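PDB 6SMT: 6-phosphogluconate dehydrogenase, NAD-binding from Mycolicibacterium smegmatis MC2 155, which reduces imines with S enantioselectivity and binds NADPH as its dinucleotide cofactor. Local coordinates for residues Ser26-Asp31 and Leu49-Ala54. Numbering follows the deposited sequence. Where two conformers were deposited one is given.
Sequences SRALLD and LRDRGA
L30 pushes its two methyls against the turn that ends helix 47-51. L30 CD2 lies 3.6 Å from A54 N, while L30 CD1 faces both L49 O and R52 CB and comes within 4.1 Å of A54 CB. Deeper in, L49 spreads both methyls over S26, CD1 being 3.7 Å from S26 CB, and its CD2 also meets R27 CG at 3.9 Å. Toward solvent, R52 reaches over to helix 20-31. The bend at chi3 (64°) turns its guanidinium so that R27 CD lies over one face, near its rim, 3.8 Å above the plane, with the two guanidinium planes almost perpendicular. R52 NH2 makes a long, weak salt bridge to D31 OD1 (3.4 Å), and a water in the guanidinium plane reinforces it, accepting from R52 NE and donating to D31 OD1. Behind this layer, S26 OG is hydrogen-bonded to G22 O within its own helix. G53, at positive phi (120°), closes a Schellman motif in which A54 N returns to L49 O, leading the chain toward strand 55-56. V36 and V38 of strand 35-39 underlie L30, S26 and A54, placing the contact between successive helices on one side of the parallel part of the sheet in the Rossmann-type NADPH-binding domain.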
ATOM      1  N   SER B  26       7.757 -24.571  12.316  1.00 14.25           N
ATOM      2  CA  SER B  26       7.857 -25.909  12.949  1.00 14.10           C
ATOM      3  C   SER B  26       6.691 -26.793  12.542  1.00 15.68           C
ATOM      4  O   SER B  26       6.925 -27.967  12.182  1.00 16.43           O
ATOM      5  CB  SER B  26       7.896 -25.757  14.435  1.00 14.80           C
ATOM      6  OG  SER B  26       9.017 -25.046  14.907  1.00 15.31           O
ATOM      7  N   ARG B  27       5.479 -26.257  12.495  1.00 15.13           N
ATOM      8  CA  ARG B  27       4.320 -27.064  12.044  1.00 16.05           C
ATOM      9  C   ARG B  27       4.498 -27.476  10.612  1.00 16.65           C
ATOM     10  O   ARG B  27       4.190 -28.613  10.233  1.00 16.86           O
ATOM     11  CB  ARG B  27       2.998 -26.316  12.173  1.00 17.48           C
ATOM     12  CG  ARG B  27       2.554 -26.123  13.611  1.00 18.54           C
ATOM     13  CD  ARG B  27       1.112 -25.576  13.633  1.00 20.72           C
ATOM     14  NE  ARG B  27       0.856 -24.336  12.884  1.00 22.32           N
ATOM     15  CZ  ARG B  27       1.034 -23.100  13.385  1.00 21.53           C
ATOM     16  NH1 ARG B  27       1.534 -22.945  14.590  1.00 22.50           N
ATOM     17  NH2 ARG B  27       0.853 -22.069  12.603  1.00 21.69           N
ATOM     18  N   ALA B  28       4.961 -26.598   9.739  1.00 14.84           N
ATOM     19  CA  ALA B  28       5.089 -26.969   8.322  1.00 14.50           C
ATOM     20  C   ALA B  28       6.150 -28.065   8.185  1.00 15.56           C
ATOM     21  O   ALA B  28       5.968 -28.977   7.301  1.00 17.21           O
ATOM     22  CB  ALA B  28       5.447 -25.750   7.489  1.00 15.48           C
ATOM     23  N   LEU B  29       7.279 -27.982   8.885  1.00 14.69           N
ATOM     24  CA  LEU B  29       8.355 -28.964   8.772  1.00 15.31           C
ATOM     25  C   LEU B  29       7.835 -30.293   9.353  1.00 16.13           C
ATOM     26  O   LEU B  29       8.124 -31.353   8.724  1.00 17.10           O
ATOM     27  CB  LEU B  29       9.582 -28.483   9.523  1.00 15.25           C
ATOM     28  CG  LEU B  29      10.230 -27.236   8.915  1.00 15.66           C
ATOM     29  CD1 LEU B  29      11.139 -26.608   9.946  1.00 16.71           C
ATOM     30  CD2 LEU B  29      10.919 -27.569   7.587  1.00 17.49           C
ATOM     31  N   LEU B  30       7.065 -30.244  10.427  1.00 14.82           N
ATOM     32  CA  LEU B  30       6.515 -31.516  10.969  1.00 15.96           C
ATOM     33  C   LEU B  30       5.508 -32.096  10.003  1.00 17.82           C
ATOM     34  O   LEU B  30       5.484 -33.372   9.815  1.00 17.45           O
ATOM     35  CB  LEU B  30       5.859 -31.261  12.317  1.00 16.36           C
ATOM     36  CG  LEU B  30       6.783 -31.043  13.492  1.00 16.62           C
ATOM     37  CD1 LEU B  30       5.963 -30.459  14.657  1.00 18.96           C
ATOM     38  CD2 LEU B  30       7.440 -32.338  13.927  1.00 17.58           C
ATOM     39  N   ASP B  31       4.679 -31.265   9.414  1.00 17.41           N
ATOM     40  CA  ASP B  31       3.653 -31.786   8.501  1.00 18.11           C
ATOM     41  C   ASP B  31       4.319 -32.418   7.294  1.00 19.21           C
ATOM     42  O   ASP B  31       3.669 -33.392   6.773  1.00 23.75           O
ATOM     43  CB  ASP B  31       2.770 -30.644   8.043  1.00 20.30           C
ATOM     44  CG  ASP B  31       1.830 -30.085   9.027  1.00 21.97           C
ATOM     45  OD1 ASP B  31       1.618 -30.672  10.121  1.00 25.19           O
ATOM     46  OD2 ASP B  31       1.213 -28.993   8.692  1.00 23.57           O
ATOM     47  N   LEU B  49       4.031 -28.093  20.055  1.00 20.80           N
ATOM     48  CA  LEU B  49       4.788 -28.731  18.972  1.00 20.72           C
ATOM     49  C   LEU B  49       5.260 -30.136  19.356  1.00 20.11           C
ATOM     50  O   LEU B  49       5.344 -30.975  18.455  1.00 18.99           O
ATOM     51  CB  LEU B  49       5.987 -27.836  18.616  1.00 20.06           C
ATOM     52  CG  LEU B  49       5.507 -26.523  17.980  1.00 20.85           C
ATOM     53  CD1 LEU B  49       6.639 -25.513  17.874  1.00 21.65           C
ATOM     54  CD2 LEU B  49       4.953 -26.765  16.598  1.00 20.70           C
ATOM     55  N   ARG B  50       5.596 -30.349  20.608  1.00 21.21           N
ATOM     56  CA  ARG B  50       5.954 -31.739  21.056  1.00 22.17           C
ATOM     57  C   ARG B  50       4.773 -32.680  20.817  1.00 22.29           C
ATOM     58  O   ARG B  50       4.960 -33.779  20.293  1.00 21.14           O
ATOM     59  CB  ARG B  50       6.356 -31.756  22.541  1.00 26.80           C
ATOM     60  CG  ARG B  50       7.750 -31.201  22.794  1.00 28.78           C
ATOM     61  CD  ARG B  50       8.457 -31.790  24.039  1.00 36.72           C
ATOM     62  NE  ARG B  50       7.680 -31.272  25.141  1.00 39.09           N
ATOM     63  CZ  ARG B  50       7.939 -30.162  25.834  1.00 44.15           C
ATOM     64  NH1 ARG B  50       9.039 -29.448  25.655  1.00 45.70           N
ATOM     65  NH2 ARG B  50       7.089 -29.804  26.780  1.00 48.73           N
ATOM     66  N   ASP B  51       3.560 -32.229  21.084  1.00 21.78           N
ATOM     67  CA  ASP B  51       2.353 -33.032  20.798  1.00 22.55           C
ATOM     68  C   ASP B  51       2.181 -33.350  19.323  1.00 21.85           C
ATOM     69  O   ASP B  51       1.618 -34.412  18.986  1.00 24.31           O
ATOM     70  CB  ASP B  51       1.129 -32.345  21.321  1.00 25.38           C
ATOM     71  CG  ASP B  51       1.096 -32.162  22.846  1.00 28.84           C
ATOM     72  OD1 ASP B  51       1.967 -32.775  23.635  1.00 29.84           O
ATOM     73  OD2 ASP B  51       0.208 -31.386  23.226  1.00 30.08           O
ATOM     74  N   ARG B  52       2.659 -32.469  18.447  0.62 19.12           N
ATOM     75  CA  ARG B  52       2.576 -32.664  16.985  0.62 18.53           C
ATOM     76  C   ARG B  52       3.743 -33.523  16.486  0.62 18.27           C
ATOM     77  O   ARG B  52       3.766 -33.754  15.292  0.62 19.62           O
ATOM     78  CB  ARG B  52       2.525 -31.303  16.267  0.62 19.30           C
ATOM     79  CG  ARG B  52       1.313 -30.482  16.679  0.62 20.34           C
ATOM     80  CD  ARG B  52       1.130 -29.142  15.965  0.62 21.61           C
ATOM     81  NE  ARG B  52       0.893 -29.321  14.536  0.62 23.29           N
ATOM     82  CZ  ARG B  52      -0.305 -29.284  13.942  0.62 22.89           C
ATOM     83  NH1 ARG B  52      -1.388 -29.111  14.670  0.62 25.28           N
ATOM     84  NH2 ARG B  52      -0.389 -29.447  12.630  0.62 22.64           N
ATOM     85  N   GLY B  53       4.700 -33.847  17.325  1.00 18.53           N
ATOM     86  CA  GLY B  53       5.836 -34.697  16.945  1.00 19.86           C
ATOM     87  C   GLY B  53       7.180 -34.114  17.054  1.00 18.76           C
ATOM     88  O   GLY B  53       8.147 -34.796  16.764  1.00 19.46           O
ATOM     89  N   ALA B  54       7.294 -32.850  17.478  1.00 18.64           N
ATOM     90  CA  ALA B  54       8.633 -32.242  17.649  1.00 18.52           C
ATOM     91  C   ALA B  54       9.343 -32.812  18.859  1.00 19.70           C
ATOM     92  O   ALA B  54       8.654 -33.177  19.884  1.00 21.64           O
ATOM     93  CB  ALA B  54       8.531 -30.742  17.807  1.00 18.75           C
TER
HETATM   94  O   HOH W   1       2.486 -30.386  12.660  1.00 28.11           O